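Local coordinates for mannosylglycerate hydrolase MGH1-like glycoside hydrolase domain-containing protein (Thermus thermophilus HB8, PDB 4WVA), which hydrolyses mannosylglycerate, a solute that thermophiles make under osmotic stress, to mannose and glycerate, and probably splits glucosylglycerate as well, at residues A[34-38]-A[357-361]; A[156-160]-A[207-211]; A[391-395]-A[405-411]. One frame throughout, in Å; residues are numbered along the deposited sequence.

Interaction 1 (A[34-38]-A[357-361])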
loop_
_atom_site.group_PDB
_atom_site.type_symbol
_atom_site.label_atom_id
_atom_site.label_comp_id
_atom_site.label_asym_id
_atom_site.label_seq_id
_atom_site.Cartn_x
_atom_site.Cartn_y
_atom_site.Cartn_z
ATOM N N TRP A 34 3.766 -14.423 -24.496
ATOM C CA TRP A 34 3.290 -14.855 -23.165
ATOM C C TRP A 34 3.131 -16.374 -23.096
ATOM O O TRP A 34 3.378 -16.950 -22.045
ATOM C CB TRP A 34 2.094 -14.061 -22.566
ATOM C CG TRP A 34 0.709 -14.308 -23.087
ATOM C CD1 TRP A 34 0.319 -14.736 -24.342
ATOM C CD2 TRP A 34 -0.509 -14.049 -22.362
ATOM N NE1 TRP A 34 -1.054 -14.768 -24.412
ATOM C CE2 TRP A 34 -1.575 -14.360 -23.206
ATOM C CE3 TRP A 34 -0.784 -13.575 -21.060
ATOM C CZ2 TRP A 34 -2.905 -14.231 -22.798
ATOM C CZ3 TRP A 34 -2.104 -13.449 -20.657
ATOM C CH2 TRP A 34 -3.143 -13.769 -21.521
ATOM N N ASP A 35 2.877 -17.028 -24.233
ATOM C CA ASP A 35 2.820 -18.482 -24.239
ATOM C C ASP A 35 4.141 -19.061 -23.778
ATOM O O ASP A 35 4.162 -19.968 -22.952
ATOM C CB ASP A 35 2.489 -19.042 -25.629
ATOM C CG ASP A 35 1.134 -18.621 -26.132
ATOM O OD1 ASP A 35 0.914 -17.393 -26.324
ATOM O OD2 ASP A 35 0.293 -19.512 -26.373
ATOM N N SER A 36 5.254 -18.569 -24.327
ATOM C CA SER A 36 6.553 -19.146 -23.989
ATOM C C SER A 36 6.822 -19.006 -22.501
ATOM O O SER A 36 7.428 -19.876 -21.898
ATOM C CB SER A 36 7.684 -18.539 -24.824
ATOM O OG SER A 36 7.820 -19.234 -26.054
ATOM N N ALA A 37 6.343 -17.918 -21.897
ATOM C CA ALA A 37 6.596 -17.681 -20.494
ATOM C C ALA A 37 5.874 -18.746 -19.675
ATOM O O ALA A 37 6.481 -19.363 -18.806
ATOM C CB ALA A 37 6.154 -16.291 -20.090
ATOM N N PHE A 38 4.595 -18.976 -19.960
ATOM C CA PHE A 38 3.849 -20.026 -19.218
ATOM C C PHE A 38 4.448 -21.401 -19.517
ATOM O O PHE A 38 4.546 -22.240 -18.627
ATOM C CB PHE A 38 2.351 -20.040 -19.527
ATOM C CG PHE A 38 1.637 -18.779 -19.134
ATOM C CD1 PHE A 38 1.463 -18.445 -17.791
ATOM C CD2 PHE A 38 1.138 -17.915 -20.098
ATOM C CE1 PHE A 38 0.813 -17.284 -17.433
ATOM C CE2 PHE A 38 0.493 -16.741 -19.737
ATOM C CZ PHE A 38 0.326 -16.425 -18.396
ATOM N N ASN A 357 -4.396 -20.659 -18.289
ATOM C CA ASN A 357 -3.427 -19.683 -17.801
ATOM C C ASN A 357 -4.045 -18.622 -16.862
ATOM O O ASN A 357 -3.429 -18.218 -15.860
ATOM C CB ASN A 357 -2.671 -19.016 -18.957
ATOM C CG ASN A 357 -3.545 -18.090 -19.781
ATOM O OD1 ASN A 357 -4.698 -18.397 -20.076
ATOM N ND2 ASN A 357 -2.989 -16.950 -20.173
ATOM N N VAL A 358 -5.256 -18.182 -17.196
ATOM C CA VAL A 358 -5.965 -17.205 -16.367
ATOM C C VAL A 358 -6.468 -17.870 -15.075
ATOM O O VAL A 358 -6.360 -17.276 -13.991
ATOM C CB VAL A 358 -7.091 -16.494 -17.150
ATOM C CG1 VAL A 358 -7.865 -15.551 -16.242
ATOM C CG2 VAL A 358 -6.482 -15.734 -18.325
ATOM N N ASN A 359 -6.986 -19.098 -15.150
ATOM C CA ASN A 359 -7.324 -19.814 -13.912
ATOM C C ASN A 359 -6.117 -19.858 -12.978
ATOM O O ASN A 359 -6.238 -19.666 -11.758
ATOM C CB ASN A 359 -7.761 -21.267 -14.170
ATOM C CG ASN A 359 -9.261 -21.432 -14.361
ATOM O OD1 ASN A 359 -9.887 -22.421 -13.857
ATOM N ND2 ASN A 359 -9.848 -20.530 -15.055
ATOM N N TRP A 360 -4.949 -20.166 -13.551
ATOM C CA TRP A 360 -3.714 -20.258 -12.774
ATOM C C TRP A 360 -3.313 -18.908 -12.141
ATOM O O TRP A 360 -3.073 -18.843 -10.919
ATOM C CB TRP A 360 -2.592 -20.863 -13.617
ATOM C CG TRP A 360 -1.305 -20.914 -12.851
ATOM C CD1 TRP A 360 -0.976 -21.789 -11.846
ATOM C CD2 TRP A 360 -0.204 -20.026 -12.994
ATOM N NE1 TRP A 360 0.275 -21.489 -11.364
ATOM C CE2 TRP A 360 0.768 -20.412 -12.045
ATOM C CE3 TRP A 360 0.068 -18.941 -13.840
ATOM C CZ2 TRP A 360 1.983 -19.749 -11.915
ATOM C CZ3 TRP A 360 1.281 -18.284 -13.712
ATOM C CH2 TRP A 360 2.223 -18.692 -12.752
ATOM N N MET A 361 -3.275 -17.832 -12.934
ATOM C CA MET A 361 -2.864 -16.535 -12.374
ATOM C C MET A 361 -3.848 -16.059 -11.310
ATOM O O MET A 361 -3.449 -15.509 -10.284
ATOM C CB MET A 361 -2.728 -15.461 -13.440
ATOM C CG MET A 361 -1.544 -15.663 -14.355
ATOM S SD MET A 361 -1.344 -14.370 -15.600
ATOM C CE MET A 361 -2.633 -14.785 -16.756
#
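Asn357 reaches to the rings of Trp34 and Phe38, a compact example of an amide wedged between aromatic groups where two helices meet. Its CB sits almost squarely over the Phe38 face, 3.9 Å from the ring centroid and 9° off the normal, a CH-pi contact. With CG turned between the backbone N and the carbonyl carbon (chi1 70°), the amide runs on over the same face toward its rim. ND2 lies 3.5 Å from Phe38 CE2, and 3.5 Å from Trp34 CH2, over one face of the indole, whose plane, like that of the phenyl, is nearly perpendicular to the amide; OD1 turns to Trp410. The Phe38 rim is filled from the next turn. Met361 SD stands at its edge in a Met-aromatic contact, 5.1 Å from the Phe38 centroid, while the methyl CE is 3.8 Å from Phe38 CZ and also meets Trp34. At the Phe38 edge, in the ring plane, Trp360 CZ3 packs 3.9 Å from Phe38 CE1. All five side chains are buried between helices 33-43 and 356-368, whose local axes stay 12.6 Å apart. Helix 409-418 brings Trp410 edge-to-face with Trp34 and Phe38, and Ile240 of helix 235-254 covers Trp34 and Met361.

Interaction 2 (A[156-160]-A[207-211])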
loop_
_atom_site.group_PDB
_atom_site.type_symbol
_atom_site.label_atom_id
_atom_site.label_comp_id
_atom_site.label_asym_id
_atom_site.label_seq_id
_atom_site.Cartn_x
_atom_site.Cartn_y
_atom_site.Cartn_z
ATOM N N ILE A 156 -2.078 -0.358 -24.721
ATOM C CA ILE A 156 -2.019 -1.253 -25.878
ATOM C C ILE A 156 -2.697 -0.560 -27.056
ATOM O O ILE A 156 -3.713 0.136 -26.900
ATOM C CB ILE A 156 -2.605 -2.654 -25.619
ATOM C CG1 ILE A 156 -4.067 -2.618 -25.167
ATOM C CG2 ILE A 156 -1.724 -3.416 -24.625
ATOM C CD1 ILE A 156 -4.769 -3.962 -25.206
ATOM N N VAL A 157 -2.116 -0.754 -28.243
ATOM C CA VAL A 157 -2.642 -0.186 -29.477
ATOM C C VAL A 157 -3.289 -1.233 -30.381
ATOM O O VAL A 157 -3.827 -0.888 -31.438
ATOM C CB VAL A 157 -1.541 0.602 -30.219
ATOM C CG1 VAL A 157 -1.070 1.771 -29.343
ATOM C CG2 VAL A 157 -0.369 -0.295 -30.599
ATOM N N HIS A 158 -3.285 -2.496 -29.951
ATOM C CA HIS A 158 -3.910 -3.549 -30.712
ATOM C C HIS A 158 -4.503 -4.547 -29.725
ATOM O O HIS A 158 -3.806 -4.902 -28.781
ATOM C CB HIS A 158 -2.862 -4.234 -31.598
ATOM C CG HIS A 158 -3.462 -5.002 -32.730
ATOM N ND1 HIS A 158 -4.270 -6.095 -32.528
ATOM C CD2 HIS A 158 -3.420 -4.806 -34.069
ATOM C CE1 HIS A 158 -4.712 -6.543 -33.696
ATOM N NE2 HIS A 158 -4.192 -5.784 -34.648
ATOM N N PRO A 159 -5.738 -5.016 -29.951
ATOM C CA PRO A 159 -6.324 -6.020 -29.045
ATOM C C PRO A 159 -5.454 -7.288 -28.894
ATOM O O PRO A 159 -5.480 -7.941 -27.840
ATOM C CB PRO A 159 -7.681 -6.336 -29.685
ATOM C CG PRO A 159 -7.566 -5.857 -31.101
ATOM C CD PRO A 159 -6.680 -4.657 -31.031
ATOM N N TRP A 160 -4.690 -7.642 -29.924
ATOM C CA TRP A 160 -3.755 -8.777 -29.845
ATOM C C TRP A 160 -2.770 -8.632 -28.687
ATOM O O TRP A 160 -2.332 -9.643 -28.123
ATOM C CB TRP A 160 -2.964 -8.987 -31.151
ATOM C CG TRP A 160 -3.730 -9.739 -32.229
ATOM C CD1 TRP A 160 -4.676 -10.679 -32.026
ATOM C CD2 TRP A 160 -3.545 -9.659 -33.658
ATOM N NE1 TRP A 160 -5.125 -11.182 -33.233
ATOM C CE2 TRP A 160 -4.454 -10.559 -34.247
ATOM C CE3 TRP A 160 -2.718 -8.894 -34.491
ATOM C CZ2 TRP A 160 -4.555 -10.724 -35.634
ATOM C CZ3 TRP A 160 -2.836 -9.046 -35.868
ATOM C CH2 TRP A 160 -3.738 -9.958 -36.418
ATOM N N TYR A 207 -8.443 -5.978 -36.804
ATOM C CA TYR A 207 -7.082 -6.404 -36.480
ATOM C C TYR A 207 -6.096 -6.042 -37.613
ATOM O O TYR A 207 -4.996 -5.540 -37.370
ATOM C CB TYR A 207 -6.975 -7.928 -36.182
ATOM C CG TYR A 207 -7.868 -8.519 -35.091
ATOM C CD1 TYR A 207 -8.480 -7.724 -34.113
ATOM C CD2 TYR A 207 -8.072 -9.910 -35.016
ATOM C CE1 TYR A 207 -9.293 -8.283 -33.134
ATOM C CE2 TYR A 207 -8.891 -10.473 -34.047
ATOM C CZ TYR A 207 -9.497 -9.660 -33.100
ATOM O OH TYR A 207 -10.310 -10.231 -32.143
ATOM N N LEU A 208 -6.487 -6.339 -38.857
ATOM C CA LEU A 208 -5.615 -6.112 -40.007
ATOM C C LEU A 208 -5.492 -4.633 -40.359
ATOM O O LEU A 208 -4.403 -4.157 -40.669
ATOM C CB LEU A 208 -6.055 -6.960 -41.219
ATOM C CG LEU A 208 -5.382 -8.336 -41.313
ATOM C CD1 LEU A 208 -3.907 -8.187 -41.652
ATOM C CD2 LEU A 208 -5.539 -9.151 -40.043
ATOM N N SER A 209 -6.595 -3.906 -40.269
ATOM C CA SER A 209 -6.555 -2.442 -40.459
ATOM C C SER A 209 -5.508 -1.784 -39.554
ATOM O O SER A 209 -4.701 -0.943 -39.989
ATOM C CB SER A 209 -7.928 -1.828 -40.220
ATOM O OG SER A 209 -7.857 -0.411 -40.298
ATOM N N LEU A 210 -5.495 -2.181 -38.283
ATOM C CA LEU A 210 -4.497 -1.657 -37.355
ATOM C C LEU A 210 -3.080 -2.030 -37.755
ATOM O O LEU A 210 -2.181 -1.184 -37.746
ATOM C CB LEU A 210 -4.793 -2.125 -35.919
ATOM C CG LEU A 210 -6.013 -1.508 -35.207
ATOM C CD1 LEU A 210 -6.342 -2.257 -33.915
ATOM C CD2 LEU A 210 -5.807 -0.034 -34.918
ATOM N N LEU A 211 -2.874 -3.295 -38.121
ATOM C CA LEU A 211 -1.584 -3.767 -38.588
ATOM C C LEU A 211 -1.097 -2.912 -39.754
ATOM O O LEU A 211 0.050 -2.459 -39.760
ATOM C CB LEU A 211 -1.662 -5.248 -39.005
ATOM C CG LEU A 211 -0.342 -6.001 -39.278
ATOM C CD1 LEU A 211 -0.579 -7.502 -39.281
ATOM C CD2 LEU A 211 0.331 -5.591 -40.587
#
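His158 and Leu210 have the nearest CA atoms of the two segments, 6.9 Å apart, where the irregular loop 156-160 lies against a turn of helix 201-216. In this (alpha/alpha)6-barrel the loop is held by an aromatic cluster of His158, Trp160 and Tyr207. The imidazole is carried across to the helix by a chi1 of -161° that sets CG opposite the backbone N. His158 NE2 donates to Tyr207 O over 2.8 Å at 158°, meeting a lone pair in the carbonyl plane, and that oxygen also takes the helical bond from Leu211 N. At the other end, Trp160 N donates to His158 ND1 at 3.1 Å. Gripped along its own plane from both ends, the ring is kept from turning, and the pattern is consistent with a neutral imidazole protonated on NE2. Tyr207 CB lies over the six-membered ring of Trp160, and its phenol leans obliquely against the indole, while Pro159 CG packs 3.6 Å from Tyr207 CE1. Trp160 also touches Asp165, probably the proton donor of the hydrolase, so this packing borders the catalytic pocket. Leu210 covers a face of the imidazole with one methyl, CD1 standing 4.1 Å from the His158 ring centroid and 20° off its normal.

Interaction 3 (A[391-395]-A[405-411])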
loop_
_atom_site.group_PDB
_atom_site.type_symbol
_atom_site.label_atom_id
_atom_site.label_comp_id
_atom_site.label_asym_id
_atom_site.label_seq_id
_atom_site.Cartn_x
_atom_site.Cartn_y
_atom_site.Cartn_z
ATOM N N PHE A 391 -5.785 -31.426 -23.492
ATOM C CA PHE A 391 -5.110 -30.126 -23.412
ATOM C C PHE A 391 -5.544 -29.271 -24.576
ATOM O O PHE A 391 -5.022 -29.387 -25.674
ATOM C CB PHE A 391 -3.610 -30.346 -23.367
ATOM C CG PHE A 391 -3.184 -31.202 -22.200
ATOM C CD1 PHE A 391 -3.250 -30.709 -20.911
ATOM C CD2 PHE A 391 -2.783 -32.521 -22.385
ATOM C CE1 PHE A 391 -2.896 -31.491 -19.826
ATOM C CE2 PHE A 391 -2.423 -33.313 -21.305
ATOM C CZ PHE A 391 -2.472 -32.801 -20.027
ATOM N N ARG A 392 -6.522 -28.423 -24.299
ATOM C CA ARG A 392 -7.162 -27.584 -25.293
ATOM C C ARG A 392 -6.906 -26.133 -24.934
ATOM O O ARG A 392 -6.535 -25.801 -23.791
ATOM C CB ARG A 392 -8.667 -27.832 -25.328
ATOM C CG ARG A 392 -9.040 -29.266 -25.718
ATOM C CD ARG A 392 -8.621 -29.629 -27.133
ATOM N NE ARG A 392 -9.206 -28.752 -28.154
ATOM C CZ ARG A 392 -10.400 -28.909 -28.713
ATOM N NH1 ARG A 392 -11.191 -29.913 -28.356
ATOM N NH2 ARG A 392 -10.826 -28.039 -29.622
ATOM N N GLU A 393 -7.115 -25.271 -25.917
ATOM C CA GLU A 393 -6.871 -23.843 -25.736
ATOM C C GLU A 393 -7.856 -23.226 -24.716
ATOM O O GLU A 393 -7.463 -22.383 -23.894
ATOM C CB GLU A 393 -6.909 -23.130 -27.085
ATOM C CG GLU A 393 -6.246 -21.765 -27.114
ATOM C CD GLU A 393 -6.246 -21.129 -28.502
ATOM O OE1 GLU A 393 -6.675 -21.809 -29.467
ATOM O OE2 GLU A 393 -5.799 -19.956 -28.642
ATOM N N TYR A 394 -9.130 -23.619 -24.765
ATOM C CA TYR A 394 -10.131 -23.109 -23.832
ATOM C C TYR A 394 -11.272 -24.105 -23.763
ATOM O O TYR A 394 -11.286 -25.090 -24.520
ATOM C CB TYR A 394 -10.622 -21.700 -24.201
ATOM C CG TYR A 394 -10.764 -21.454 -25.683
ATOM C CD1 TYR A 394 -9.655 -21.124 -26.448
ATOM C CD2 TYR A 394 -11.993 -21.549 -26.317
ATOM C CE1 TYR A 394 -9.754 -20.933 -27.801
ATOM C CE2 TYR A 394 -12.099 -21.336 -27.675
ATOM C CZ TYR A 394 -10.969 -21.026 -28.410
ATOM O OH TYR A 394 -11.020 -20.806 -29.779
ATOM N N TYR A 395 -12.178 -23.860 -22.835
ATOM C CA TYR A 395 -13.229 -24.814 -22.509
ATOM C C TYR A 395 -14.540 -24.102 -22.301
ATOM O O TYR A 395 -14.585 -23.020 -21.732
ATOM C CB TYR A 395 -12.879 -25.622 -21.255
ATOM C CG TYR A 395 -11.563 -26.351 -21.361
ATOM C CD1 TYR A 395 -10.364 -25.697 -21.091
ATOM C CD2 TYR A 395 -11.503 -27.685 -21.755
ATOM C CE1 TYR A 395 -9.152 -26.347 -21.192
ATOM C CE2 TYR A 395 -10.288 -28.336 -21.871
ATOM C CZ TYR A 395 -9.113 -27.661 -21.597
ATOM O OH TYR A 395 -7.893 -28.290 -21.703
ATOM N N GLY A 405 -7.594 -24.511 -30.124
ATOM C CA GLY A 405 -6.446 -25.347 -30.436
ATOM C C GLY A 405 -6.436 -26.690 -29.719
ATOM O O GLY A 405 -6.818 -26.799 -28.548
ATOM N N GLU A 406 -5.991 -27.705 -30.446
ATOM C CA GLU A 406 -5.758 -29.036 -29.908
ATOM C C GLU A 406 -4.304 -29.141 -29.515
ATOM O O GLU A 406 -3.457 -28.486 -30.108
ATOM C CB GLU A 406 -6.095 -30.075 -30.975
ATOM C CG GLU A 406 -7.467 -29.785 -31.522
ATOM C CD GLU A 406 -8.165 -30.973 -32.064
ATOM O OE1 GLU A 406 -7.943 -31.251 -33.259
ATOM O OE2 GLU A 406 -8.987 -31.554 -31.308
ATOM N N GLY A 407 -4.028 -29.953 -28.501
ATOM C CA GLY A 407 -2.686 -30.134 -27.961
ATOM C C GLY A 407 -2.051 -28.799 -27.619
ATOM O O GLY A 407 -0.975 -28.439 -28.154
ATOM N N PHE A 408 -2.752 -28.029 -26.780
ATOM C CA PHE A 408 -2.363 -26.650 -26.540
ATOM C C PHE A 408 -1.343 -26.552 -25.407
ATOM O O PHE A 408 -1.589 -27.008 -24.283
ATOM C CB PHE A 408 -3.596 -25.796 -26.247
ATOM C CG PHE A 408 -3.300 -24.335 -26.215
ATOM C CD1 PHE A 408 -2.988 -23.623 -27.384
ATOM C CD2 PHE A 408 -3.253 -23.671 -25.017
ATOM C CE1 PHE A 408 -2.711 -22.270 -27.341
ATOM C CE2 PHE A 408 -2.973 -22.323 -24.973
ATOM C CZ PHE A 408 -2.708 -21.610 -26.126
ATOM N N SER A 409 -0.211 -25.932 -25.717
ATOM C CA SER A 409 0.986 -26.007 -24.881
ATOM C C SER A 409 0.817 -25.442 -23.472
ATOM O O SER A 409 1.179 -26.112 -22.519
ATOM C CB SER A 409 2.178 -25.364 -25.581
ATOM O OG SER A 409 2.490 -26.110 -26.748
ATOM N N TRP A 410 0.279 -24.235 -23.296
ATOM C CA TRP A 410 0.284 -23.720 -21.922
ATOM C C TRP A 410 -0.679 -24.473 -20.998
ATOM O O TRP A 410 -0.511 -24.466 -19.769
ATOM C CB TRP A 410 0.120 -22.206 -21.805
ATOM C CG TRP A 410 -1.215 -21.567 -21.954
ATOM C CD1 TRP A 410 -2.448 -22.005 -21.527
ATOM C CD2 TRP A 410 -1.428 -20.262 -22.502
ATOM N NE1 TRP A 410 -3.395 -21.065 -21.810
ATOM C CE2 TRP A 410 -2.790 -19.980 -22.409
ATOM C CE3 TRP A 410 -0.578 -19.320 -23.085
ATOM C CZ2 TRP A 410 -3.338 -18.796 -22.890
ATOM C CZ3 TRP A 410 -1.106 -18.147 -23.548
ATOM C CH2 TRP A 410 -2.481 -17.891 -23.464
ATOM N N SER A 411 -1.651 -25.147 -21.588
ATOM C CA SER A 411 -2.558 -25.996 -20.804
ATOM C C SER A 411 -1.772 -27.180 -20.248
ATOM O O SER A 411 -1.805 -27.437 -19.050
ATOM C CB SER A 411 -3.749 -26.445 -21.658
ATOM O OG SER A 411 -4.537 -25.323 -22.040
HETATM O O HOH W 1 -5.897 -22.650 -21.755
#
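Phe391 joins 405-411 through its carbonyl: Phe408 N, at the N-cap position of helix 409-418, donates to Phe391 O over 2.9 Å from above the carbonyl plane. The Phe391 ring lies obliquely against the backbone of Ser411. Arg392 follows, its N bonded to Tyr395 OH, a hydroxyl that also meets Gly390 O. Bends at chi2 (-64°) and chi3 (-59°) curl the Arg392 chain and bring NE to Gly405 O, 3.1 Å away in the guanidinium plane, to which it donates, while NH2 bonds to Gly404 O. Glu406 runs alongside, its OE2 above the guanidinium and 4.0 Å from Arg392 NH1, where only charge acts. Replacing Arg392 by a leucine would probably leave Gly404 O without this donor, Gly405 O with Glu393 N alone of the two described here, and the Glu406 carboxylate without its nearby positive charge. Ser411 OG donates to Arg392 O at 2.7 Å. Glu393, probably the proton acceptor, is positioned from several sides. Its N shares Gly405 O with the arginine, and Gly405 N donates to the anti lone pair of Glu393 OE1 over 2.9 Å; Tyr28 OH bonds to OE2. Glu393 CG rests over the centre of the Phe408 face, 3.6 Å from the centroid, with the carboxylate nearly parallel to the ring. A water ties Glu393 O to Trp410 NE1 and Ser411 OG. Tyr394 and Tyr395 form a short strand antiparallel to 402-403. Around the turn, helices 4-15 and 372-389 cover Phe391, and helix 356-368 backs Tyr395 and Ser411.

Interactions 1 and 3 form one continuous core, their centres 12 Å apart: Trp410 of 405-411 packs against Trp34, Asp35 and Asn357, so helix 409-418 joins helices 33-43 and 356-368 near the chain centre. Interaction 2 lies apart, its centre 21 Å from that of interaction 1 and 24 Å from that of interaction 3. Along the chain it is nested within the long excursion closed by 34-38 and 357-361, whereas interaction 3 follows, closing the hairpin of strands 394-395 and 402-403. The (alpha/alpha)6-barrel thus brings distant sequence together: probable substrate-binding residues, proton donor and proton acceptor appear to border one pocket, consistent with Tris bound near Trp34, Trp160 and Glu393.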